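Local coordinates for protein choline dehydrogenase and related flavoproteins (Aspergillus oryzae, PDB 3Q9T) that probably oxidises formate, as a flavoprotein oxidase of the glucose-methanol-choline family that carries 8-formyl-FAD at its catalytic site, at residues 101-106 with 188-193; 108-112 with 546-551; 312-318 with 413-419; 321-327 with 397-401. All blocks are in the same frame, centred on the assembly; numbering follows the deposited sequence. Where two conformers were deposited one is given.

Contact 1: 101-106 with 188-193; sequences WVPGHK and IYDGEM
His105 and Met193 meet where two loops of the GMC oxidoreductase fold run side by side, one leading from strand 100-101 into helix 106-110, the other approaching strand 195-204. The carbonyl O of Gly191 stands 3.2 Å above the imidazole plane of His105, over the ring centre, while Met193 CG touches the same ring at its edge, in plane. Gly191 O also accepts the one direct hydrogen bond of the contact, from Lys106 N (3.1 Å, 163° at the hydrogen), which uses a lone pair in the carbonyl plane. Toward strand 100-101, Val102 CG2 packs on Ile188 CD1 at 3.7 Å, and the Pro103 ring crosses Tyr189 at about a right angle, with CD 3.7 Å from Tyr189 CD1. Farther out, His105 occupies the N-cap: with CG anti to the backbone N (chi1 -166°), the ring brings ND1 onto the amide of Ala107. Lys106 NZ forms a salt bridge with Asp110, one turn further along the helix. Trp101 rests on helix 555-572, against Gln555, which binds FAD. The carbonyl O of Trp101 is joined to the other loop through one water, at 2.6 Å from Trp101 O and 2.9 Å from Tyr189 OH.

Contact 2: 108-112 with 546-551; sequences TFDQW and IPIIPD
Thr108 and Asp551 reach toward each other across the contact, Thr108 OG1 lying 2.7 Å from Asp551 OD1. The hydroxyl has one proton, and both this oxygen and Gln389 OE1 are in reach of it, so which of them receives it is not settled. The carboxylate is well supplied with donors: OD1 pairs with Arg425 in a salt bridge and OD2 takes the backbone amide of His105, an environment that would probably stabilise its negative charge. The second polar link is weak: Trp112 NE1 donates to Ile548 O at 3.1 Å in a bent bond, 131° at the hydrogen. Apolar contacts set the indole in place. Pro547 CD makes a CH-pi contact over one face, 3.6 Å from the centroid of the six-membered ring, and Phe109 CD1 lies over the opposite face. Ile546 CG2 reaches Trp112 CZ2 at 3.6 Å. The backbone N of Trp112 is satisfied within its own turn by Phe109 O, 2.9 Å away. Helix 106-110 is thereby fastened to the loop between strand 538-540 and helix 555-572, an indole-on-proline packing that joins the early and late sequence regions of a GMC oxidoreductase beside its FAD-binding core.

Contact 3: 312-318 with 413-419; sequences FVLRVKD and TGDHLTV
Strands 312-316 and 415-419 run antiparallel, their directions 151° apart, with Phe312-Val419 and Leu314-Leu417 as hydrogen-bonded pairs and Val313-Thr418 and Arg315-His416 as non-hydrogen-bonded pairs. Each of the two hydrogen-bonded pairs makes two bonds, Leu417 N reaching Leu314 O at 2.8 Å. The strands belong to the large mixed sheet, in which strand 481-485 borders 308-316 and strand 392-397 borders 415-423. On the face of Phe312, Leu314, Leu417 and Val419, covered by helix 454-473, the Phe312 side chain lies alongside Val419. Its CG sits between the backbone N and the carbonyl carbon (chi1 70°), and this lays the ring over its neighbour, with Val419 CB 3.6 Å from Phe312 CZ. On the other face Val313 CG1 packs 3.7 Å from His416 CD2, and CG2 of the same valine lies 3.6 Å from Thr418 OG1, an oxygen hydrogen-bonded to Met399 O. Arg315 stretches out fully and carries its guanidinium over Gly414, whose CA sits against one face, 3.4 Å from Arg315 NH2. Thr413 OG1 meets the guanidinium at the edge: Arg315 NH1 donates to it at 2.9 Å, only 9° out of plane, and NH2 adds a weak bond. At the strand end, a water bridges Val316 O, Asp318 OD1 and Asp415 N. Asp318 OD1 and Asp415 OD2 come within 4.3 Å of each other, a proximity of like charges probably eased by this water and by the backbone amides of Gly319 and Asp324, which donate to the two oxygens of Asp415.

Contact 4: 321-327 with 397-401; sequences GMDDVLL and VCMFG
The carboxylate of Asp323 receives the backbone N of Phe400 from above its plane, 35° out of it, with Asp323 OD2 at 3.1 Å. The aromatic ring of the same phenylalanine is turned 59° against that carboxylate and does not stack on it: with CG anti to its backbone N (chi1 -176°), the ring leads away toward Pro411 and His416, and Phe400 CB is the part left beside the acid, 3.3 Å from Asp323 OD2. Leu327 CD1 approaches the ring obliquely, 4.0 Å from Phe400 CB. The other carboxylate oxygen lies alongside Met399, with OD1 3.3 Å from Met399 CB, and makes a weak bond to Phe400 N; its stronger partner is the backbone N of His416 on strand 415-423. Asp323 thus ties the first turn of helix 323-327, a turn widened to the pi type, to both the loop 398-401 and the neighbouring strand. An inverse gamma turn about Cys398 follows strand 392-397 and presents the carbonyl O of Cys398 to Met322 N, which donates a hydrogen bond of 2.8 Å. Met322 O accepts from Val325 N and Leu326 N at the helix start. The side chain of Met399 points toward helix 323-327, its end directed at Leu326 and Leu327, although the modelled methyl sits too close to the helix backbone to be trusted. Met322 CG rests against Cys398, 4.0 Å from its SG.

The four contacts form two touching pairs. Contacts 1 and 2, centres 12 Å apart, share helix 106-110 and are joined by a hydrogen bond from His105 N to Asp551 OD2 (2.8 Å); along the chain their segments alternate. Contacts 3 and 4, centres 8 Å apart, meet through Thr418, whose OG1 lies 2.7 Å from Met399 O and whose N lies 2.9 Å from Val397 O. Contact 4 is nested in the loop closed by contact 3, and both are nested in that of contact 2. The pairs are separated by 28 to 34 Å between centres. The Val102 side chain of contact 1 is about 5 Å from the 8-formyl-FAD, that of Ile546 about 7 Å and that of Thr418 about 13 Å.

Contact 1: 101-106 with 188-193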
# COMPACT_ATOMS: atom_id res chain seq x y z
N TRP A 101 -8.96 -8.99 27.91
CA TRP A 101 -8.02 -9.64 28.81
C TRP A 101 -8.27 -11.12 28.74
O TRP A 101 -9.26 -11.62 29.29
CB TRP A 101 -8.23 -9.14 30.23
CG TRP A 101 -7.31 -9.73 31.26
CD1 TRP A 101 -7.53 -10.84 32.01
CD2 TRP A 101 -6.04 -9.21 31.68
NE1 TRP A 101 -6.48 -11.05 32.87
CE2 TRP A 101 -5.55 -10.06 32.69
CE3 TRP A 101 -5.26 -8.10 31.30
CZ2 TRP A 101 -4.32 -9.85 33.32
CZ3 TRP A 101 -4.05 -7.89 31.92
CH2 TRP A 101 -3.59 -8.77 32.92
N VAL A 102 -7.36 -11.82 28.07
CA VAL A 102 -7.54 -13.22 27.74
C VAL A 102 -6.15 -13.84 27.55
O VAL A 102 -5.33 -13.29 26.83
CB VAL A 102 -8.44 -13.36 26.47
CG1 VAL A 102 -7.89 -12.50 25.33
CG2 VAL A 102 -8.60 -14.81 26.05
N PRO A 103 -5.86 -14.95 28.24
CA PRO A 103 -4.50 -15.49 28.24
C PRO A 103 -4.13 -16.29 27.00
O PRO A 103 -3.03 -16.08 26.46
CB PRO A 103 -4.50 -16.43 29.46
CG PRO A 103 -5.92 -16.90 29.55
CD PRO A 103 -6.74 -15.68 29.17
N GLY A 104 -4.99 -17.22 26.57
CA GLY A 104 -4.64 -18.13 25.50
C GLY A 104 -4.70 -19.60 25.90
O GLY A 104 -5.05 -19.95 27.02
N HIS A 105 -4.33 -20.47 24.96
CA HIS A 105 -4.58 -21.89 25.10
C HIS A 105 -3.38 -22.58 25.72
O HIS A 105 -2.24 -22.29 25.37
CB HIS A 105 -4.92 -22.48 23.73
CG HIS A 105 -5.51 -23.85 23.79
ND1 HIS A 105 -4.74 -24.99 23.91
CD2 HIS A 105 -6.80 -24.27 23.71
CE1 HIS A 105 -5.53 -26.05 23.92
NE2 HIS A 105 -6.78 -25.64 23.80
N LYS A 106 -3.64 -23.46 26.68
CA LYS A 106 -2.59 -24.20 27.38
C LYS A 106 -1.61 -24.92 26.45
O LYS A 106 -0.41 -24.91 26.66
CB LYS A 106 -3.24 -25.20 28.36
CG LYS A 106 -2.30 -26.28 28.91
CD LYS A 106 -3.02 -27.11 30.00
CE LYS A 106 -2.43 -28.51 30.14
NZ LYS A 106 -0.96 -28.52 30.38
N ILE A 188 -12.38 -19.38 30.31
CA ILE A 188 -11.34 -19.51 29.29
C ILE A 188 -9.96 -19.17 29.88
O ILE A 188 -9.07 -18.68 29.18
CB ILE A 188 -11.66 -18.61 28.07
CG1 ILE A 188 -11.76 -17.14 28.50
CG2 ILE A 188 -12.99 -19.02 27.44
CD1 ILE A 188 -11.77 -16.17 27.35
N TYR A 189 -9.79 -19.45 31.17
CA TYR A 189 -8.58 -19.00 31.88
C TYR A 189 -7.72 -20.15 32.39
O TYR A 189 -6.66 -19.91 32.96
CB TYR A 189 -8.96 -18.02 32.99
CG TYR A 189 -9.84 -16.93 32.44
CD1 TYR A 189 -9.29 -15.83 31.79
CD2 TYR A 189 -11.22 -17.04 32.49
CE1 TYR A 189 -10.09 -14.85 31.23
CE2 TYR A 189 -12.04 -16.05 31.94
CZ TYR A 189 -11.46 -14.96 31.30
OH TYR A 189 -12.25 -13.98 30.74
N ASP A 190 -8.16 -21.39 32.15
CA ASP A 190 -7.39 -22.56 32.55
C ASP A 190 -6.87 -23.40 31.39
O ASP A 190 -6.64 -24.60 31.55
CB ASP A 190 -8.20 -23.45 33.49
CG ASP A 190 -8.36 -22.84 34.85
OD1 ASP A 190 -7.36 -22.33 35.39
OD2 ASP A 190 -9.50 -22.85 35.37
N GLY A 191 -6.71 -22.77 30.23
CA GLY A 191 -6.11 -23.43 29.09
C GLY A 191 -7.06 -23.91 28.02
O GLY A 191 -6.63 -24.34 26.94
N GLU A 192 -8.36 -23.86 28.32
CA GLU A 192 -9.39 -24.27 27.39
C GLU A 192 -10.11 -23.02 26.98
O GLU A 192 -10.36 -22.15 27.82
CB GLU A 192 -10.41 -25.19 28.07
CG GLU A 192 -9.81 -26.35 28.82
CD GLU A 192 -9.86 -27.62 28.01
OE1 GLU A 192 -10.31 -28.65 28.56
OE2 GLU A 192 -9.44 -27.59 26.83
N MET A 193 -10.48 -22.92 25.71
CA MET A 193 -11.18 -21.72 25.27
C MET A 193 -12.21 -21.92 24.15
O MET A 193 -12.61 -20.95 23.51
CB MET A 193 -10.16 -20.63 24.90
CG MET A 193 -9.02 -21.10 23.99
SD MET A 193 -7.64 -19.90 23.95
CE MET A 193 -8.54 -18.41 23.52
O HOH W 1 -11.65 -12.36 28.43
O HOH W 2 -7.72 -18.25 26.84
O HOH W 3 -6.95 -20.20 29.28

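Contact 2: 108-112 with 546-551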
# COMPACT_ATOMS: atom_id res chain seq x y z
N THR A 108 -0.61 -24.16 23.65
CA THR A 108 0.27 -23.23 22.96
C THR A 108 1.40 -22.78 23.87
O THR A 108 2.57 -22.76 23.47
CB THR A 108 -0.51 -22.03 22.41
OG1 THR A 108 -1.38 -22.48 21.36
CG2 THR A 108 0.44 -20.97 21.87
N PHE A 109 1.06 -22.46 25.10
CA PHE A 109 2.07 -22.02 26.05
C PHE A 109 3.00 -23.19 26.41
O PHE A 109 4.19 -23.00 26.62
CB PHE A 109 1.42 -21.47 27.30
CG PHE A 109 0.92 -20.05 27.16
CD1 PHE A 109 1.78 -18.97 27.38
CD2 PHE A 109 -0.40 -19.79 26.85
CE1 PHE A 109 1.32 -17.66 27.28
CE2 PHE A 109 -0.87 -18.50 26.75
CZ PHE A 109 -0.00 -17.42 26.96
N ASP A 110 2.45 -24.39 26.45
CA ASP A 110 3.26 -25.56 26.69
C ASP A 110 4.37 -25.68 25.65
O ASP A 110 5.44 -26.19 25.95
CB ASP A 110 2.42 -26.84 26.71
CG ASP A 110 1.78 -27.09 28.07
OD1 ASP A 110 2.18 -26.44 29.06
OD2 ASP A 110 0.88 -27.96 28.14
N GLN A 111 4.11 -25.22 24.43
CA GLN A 111 5.12 -25.32 23.37
C GLN A 111 6.22 -24.27 23.53
O GLN A 111 7.23 -24.34 22.86
CB GLN A 111 4.48 -25.24 21.98
CG GLN A 111 3.38 -26.25 21.75
CD GLN A 111 3.80 -27.66 22.06
OE1 GLN A 111 4.60 -28.25 21.33
NE2 GLN A 111 3.27 -28.22 23.14
N TRP A 112 6.01 -23.31 24.42
CA TRP A 112 7.10 -22.38 24.73
C TRP A 112 8.29 -23.15 25.31
O TRP A 112 9.43 -22.67 25.30
CB TRP A 112 6.66 -21.30 25.70
CG TRP A 112 5.69 -20.28 25.14
CD1 TRP A 112 4.83 -20.44 24.10
CD2 TRP A 112 5.50 -18.93 25.60
NE1 TRP A 112 4.11 -19.29 23.89
CE2 TRP A 112 4.50 -18.35 24.80
CE3 TRP A 112 6.09 -18.17 26.62
CZ2 TRP A 112 4.07 -17.03 24.98
CZ3 TRP A 112 5.66 -16.86 26.81
CH2 TRP A 112 4.66 -16.31 25.99
N ILE A 546 8.13 -12.93 23.33
CA ILE A 546 7.16 -14.01 23.07
C ILE A 546 7.53 -14.90 21.88
O ILE A 546 7.60 -14.44 20.75
CB ILE A 546 5.75 -13.41 22.88
CG1 ILE A 546 5.32 -12.72 24.18
CG2 ILE A 546 4.75 -14.49 22.49
CD1 ILE A 546 4.04 -11.87 24.06
N PRO A 547 7.77 -16.19 22.15
CA PRO A 547 8.30 -17.12 21.14
C PRO A 547 7.23 -17.82 20.26
O PRO A 547 7.57 -18.30 19.19
CB PRO A 547 9.04 -18.16 21.99
CG PRO A 547 8.25 -18.19 23.27
CD PRO A 547 7.70 -16.80 23.50
N ILE A 548 6.00 -17.89 20.73
CA ILE A 548 4.88 -18.44 19.95
C ILE A 548 3.64 -17.61 20.31
O ILE A 548 3.24 -17.57 21.47
CB ILE A 548 4.58 -19.89 20.32
CG1 ILE A 548 5.81 -20.77 20.13
CG2 ILE A 548 3.43 -20.43 19.47
CD1 ILE A 548 5.56 -22.22 20.47
N ILE A 549 3.06 -16.94 19.33
CA ILE A 549 2.00 -15.96 19.64
C ILE A 549 0.76 -16.64 20.24
O ILE A 549 0.29 -17.65 19.74
CB ILE A 549 1.61 -15.14 18.38
CG1 ILE A 549 0.75 -13.93 18.77
CG2 ILE A 549 0.92 -16.04 17.35
CD1 ILE A 549 0.30 -13.06 17.55
N PRO A 550 0.24 -16.10 21.35
CA PRO A 550 -0.95 -16.69 21.99
C PRO A 550 -2.17 -16.71 21.07
O PRO A 550 -2.17 -16.03 20.04
CB PRO A 550 -1.19 -15.76 23.20
CG PRO A 550 0.17 -15.18 23.51
CD PRO A 550 0.89 -15.07 22.19
N ASP A 551 -3.20 -17.47 21.44
CA ASP A 551 -4.33 -17.75 20.54
C ASP A 551 -5.45 -16.69 20.65
O ASP A 551 -6.63 -17.01 20.57
CB ASP A 551 -4.89 -19.14 20.84
CG ASP A 551 -3.79 -20.15 21.19
OD1 ASP A 551 -3.39 -20.95 20.32
OD2 ASP A 551 -3.30 -20.11 22.33

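Contact 3: 312-318 with 413-419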
# COMPACT_ATOMS: atom_id res chain seq x y z
N PHE A 312 -15.20 -6.99 9.12
CA PHE A 312 -16.26 -6.63 8.21
C PHE A 312 -17.44 -6.04 8.97
O PHE A 312 -17.71 -6.42 10.12
CB PHE A 312 -16.67 -7.83 7.35
CG PHE A 312 -17.39 -8.92 8.10
CD1 PHE A 312 -18.75 -8.82 8.36
CD2 PHE A 312 -16.71 -10.06 8.52
CE1 PHE A 312 -19.41 -9.84 9.04
CE2 PHE A 312 -17.37 -11.07 9.19
CZ PHE A 312 -18.73 -10.96 9.45
N VAL A 313 -18.13 -5.10 8.34
CA VAL A 313 -19.25 -4.40 8.98
C VAL A 313 -20.62 -4.81 8.41
O VAL A 313 -20.80 -4.89 7.19
CB VAL A 313 -19.11 -2.88 8.83
CG1 VAL A 313 -20.42 -2.18 9.25
CG2 VAL A 313 -17.91 -2.37 9.64
N LEU A 314 -21.57 -5.07 9.30
CA LEU A 314 -22.96 -5.22 8.90
C LEU A 314 -23.79 -4.06 9.43
O LEU A 314 -23.66 -3.67 10.59
CB LEU A 314 -23.55 -6.52 9.43
CG LEU A 314 -22.84 -7.80 9.03
CD1 LEU A 314 -23.60 -9.01 9.60
CD2 LEU A 314 -22.74 -7.86 7.51
N ARG A 315 -24.66 -3.52 8.60
CA ARG A 315 -25.68 -2.62 9.09
C ARG A 315 -26.75 -3.49 9.74
O ARG A 315 -27.14 -4.53 9.22
CB ARG A 315 -26.28 -1.77 7.97
CG ARG A 315 -27.41 -0.87 8.44
CD ARG A 315 -27.84 0.08 7.35
NE ARG A 315 -28.87 1.00 7.80
CZ ARG A 315 -28.81 2.31 7.65
NH1 ARG A 315 -27.75 2.86 7.07
NH2 ARG A 315 -29.80 3.09 8.09
N VAL A 316 -27.20 -3.06 10.91
CA VAL A 316 -28.00 -3.92 11.75
C VAL A 316 -29.21 -3.08 12.11
O VAL A 316 -29.17 -1.87 11.92
CB VAL A 316 -27.14 -4.35 12.95
CG1 VAL A 316 -27.48 -3.55 14.18
CG2 VAL A 316 -27.26 -5.84 13.16
N LYS A 317 -30.29 -3.69 12.57
CA LYS A 317 -31.51 -2.94 12.87
C LYS A 317 -31.31 -1.87 13.95
O LYS A 317 -30.52 -2.05 14.88
CB LYS A 317 -32.63 -3.87 13.30
CG LYS A 317 -33.18 -4.71 12.17
CD LYS A 317 -34.50 -5.36 12.57
CE LYS A 317 -35.02 -6.27 11.46
NZ LYS A 317 -34.58 -5.77 10.11
N ASP A 318 -32.04 -0.76 13.82
CA ASP A 318 -31.94 0.31 14.80
C ASP A 318 -32.01 -0.26 16.22
O ASP A 318 -32.88 -1.08 16.51
CB ASP A 318 -33.05 1.35 14.61
CG ASP A 318 -32.78 2.29 13.44
OD1 ASP A 318 -31.69 2.21 12.82
OD2 ASP A 318 -33.67 3.12 13.15
N THR A 413 -25.45 7.12 8.61
CA THR A 413 -26.68 6.68 9.28
C THR A 413 -26.62 5.20 9.67
O THR A 413 -25.75 4.46 9.21
CB THR A 413 -27.87 6.77 8.32
OG1 THR A 413 -27.76 5.74 7.33
CG2 THR A 413 -27.92 8.14 7.63
N GLY A 414 -27.57 4.77 10.48
CA GLY A 414 -27.72 3.36 10.80
C GLY A 414 -26.84 2.87 11.94
O GLY A 414 -25.81 3.45 12.24
N ASP A 415 -27.27 1.80 12.59
CA ASP A 415 -26.44 1.17 13.60
C ASP A 415 -25.67 0.03 12.91
O ASP A 415 -26.11 -0.52 11.91
CB ASP A 415 -27.29 0.67 14.77
CG ASP A 415 -27.86 1.81 15.61
OD1 ASP A 415 -27.18 2.83 15.81
OD2 ASP A 415 -29.01 1.68 16.10
N HIS A 416 -24.50 -0.29 13.43
CA HIS A 416 -23.69 -1.32 12.79
C HIS A 416 -23.11 -2.32 13.78
O HIS A 416 -23.07 -2.07 14.98
CB HIS A 416 -22.58 -0.67 11.99
CG HIS A 416 -23.09 0.27 10.94
ND1 HIS A 416 -23.54 1.54 11.23
CD2 HIS A 416 -23.27 0.11 9.60
CE1 HIS A 416 -23.95 2.13 10.12
NE2 HIS A 416 -23.79 1.28 9.12
N LEU A 417 -22.70 -3.46 13.26
CA LEU A 417 -21.87 -4.40 13.99
C LEU A 417 -20.54 -4.48 13.24
O LEU A 417 -20.52 -4.55 12.02
CB LEU A 417 -22.55 -5.76 14.05
CG LEU A 417 -21.68 -6.99 14.38
CD1 LEU A 417 -21.26 -7.00 15.84
CD2 LEU A 417 -22.43 -8.26 14.04
N THR A 418 -19.43 -4.45 13.97
CA THR A 418 -18.13 -4.68 13.34
C THR A 418 -17.56 -6.01 13.83
O THR A 418 -17.21 -6.15 15.00
CB THR A 418 -17.12 -3.54 13.66
OG1 THR A 418 -17.66 -2.28 13.26
CG2 THR A 418 -15.79 -3.79 12.94
N VAL A 419 -17.49 -6.99 12.94
CA VAL A 419 -16.97 -8.31 13.29
C VAL A 419 -15.49 -8.37 12.94
O VAL A 419 -15.11 -8.22 11.78
CB VAL A 419 -17.68 -9.45 12.52
CG1 VAL A 419 -17.04 -10.79 12.85
CG2 VAL A 419 -19.16 -9.48 12.83
O HOH W 4 -29.70 0.63 11.65

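Contact 4: 321-327 with 397-401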
# COMPACT_ATOMS: atom_id res chain seq x y z
N GLY A 321 -26.93 -1.62 17.75
CA GLY A 321 -25.55 -1.20 17.81
C GLY A 321 -25.54 0.16 18.47
O GLY A 321 -26.59 0.74 18.66
N MET A 322 -24.36 0.67 18.79
CA MET A 322 -24.24 1.88 19.58
C MET A 322 -23.95 3.15 18.78
O MET A 322 -23.75 4.22 19.36
CB MET A 322 -23.17 1.66 20.64
CG MET A 322 -23.53 0.55 21.62
SD MET A 322 -24.99 0.99 22.56
CE MET A 322 -24.48 2.57 23.28
N ASP A 323 -23.94 3.03 17.46
CA ASP A 323 -23.59 4.15 16.59
C ASP A 323 -24.36 5.43 16.93
O ASP A 323 -23.79 6.52 16.98
CB ASP A 323 -23.83 3.78 15.12
CG ASP A 323 -23.11 2.50 14.72
OD1 ASP A 323 -23.32 1.46 15.39
OD2 ASP A 323 -22.35 2.53 13.73
N ASP A 324 -25.67 5.29 17.14
CA ASP A 324 -26.52 6.47 17.31
C ASP A 324 -26.32 7.14 18.67
O ASP A 324 -26.74 8.27 18.88
CB ASP A 324 -27.99 6.12 17.10
CG ASP A 324 -28.76 7.24 16.44
OD1 ASP A 324 -28.27 7.79 15.42
OD2 ASP A 324 -29.86 7.59 16.94
N VAL A 325 -25.68 6.42 19.58
CA VAL A 325 -25.46 6.94 20.92
C VAL A 325 -24.05 7.49 21.06
O VAL A 325 -23.85 8.58 21.60
CB VAL A 325 -25.67 5.85 21.98
CG1 VAL A 325 -25.48 6.44 23.36
CG2 VAL A 325 -27.06 5.21 21.82
N LEU A 326 -23.06 6.75 20.56
CA LEU A 326 -21.67 7.11 20.79
C LEU A 326 -20.99 7.81 19.62
O LEU A 326 -20.15 8.70 19.81
CB LEU A 326 -20.88 5.89 21.23
CG LEU A 326 -21.32 5.33 22.58
CD1 LEU A 326 -20.67 3.97 22.87
CD2 LEU A 326 -21.01 6.33 23.68
N LEU A 327 -21.36 7.43 18.40
CA LEU A 327 -20.63 7.87 17.22
C LEU A 327 -21.11 9.20 16.65
O LEU A 327 -20.30 9.98 16.14
CB LEU A 327 -20.69 6.81 16.12
CG LEU A 327 -19.44 5.99 15.82
CD1 LEU A 327 -19.61 5.32 14.46
CD2 LEU A 327 -18.18 6.87 15.84
N VAL A 397 -17.90 -6.40 17.82
CA VAL A 397 -17.91 -5.03 18.31
C VAL A 397 -19.27 -4.44 17.96
O VAL A 397 -19.68 -4.48 16.81
CB VAL A 397 -16.79 -4.19 17.68
CG1 VAL A 397 -16.78 -2.79 18.22
CG2 VAL A 397 -15.45 -4.86 17.91
N CYS A 398 -19.97 -3.91 18.95
CA CYS A 398 -21.36 -3.48 18.74
C CYS A 398 -21.49 -2.04 18.28
O CYS A 398 -22.32 -1.30 18.80
CB CYS A 398 -22.22 -3.72 20.00
SG CYS A 398 -21.60 -2.96 21.50
N MET A 399 -20.68 -1.66 17.30
CA MET A 399 -20.89 -0.41 16.56
C MET A 399 -19.88 -0.35 15.42
O MET A 399 -18.98 -1.19 15.35
CB MET A 399 -20.79 0.82 17.48
CG MET A 399 -19.41 1.40 17.68
SD MET A 399 -19.38 2.96 18.61
CE MET A 399 -20.91 3.68 18.13
N PHE A 400 -20.04 0.60 14.51
CA PHE A 400 -19.03 0.77 13.48
C PHE A 400 -17.71 1.13 14.16
O PHE A 400 -17.67 2.05 14.97
CB PHE A 400 -19.40 1.87 12.50
CG PHE A 400 -18.42 2.00 11.36
CD1 PHE A 400 -18.55 1.23 10.22
CD2 PHE A 400 -17.36 2.88 11.45
CE1 PHE A 400 -17.66 1.34 9.17
CE2 PHE A 400 -16.45 3.01 10.38
CZ PHE A 400 -16.61 2.23 9.25
N GLY A 401 -16.63 0.42 13.81
CA GLY A 401 -15.34 0.68 14.41
C GLY A 401 -14.28 1.15 13.42
O GLY A 401 -13.78 0.36 12.61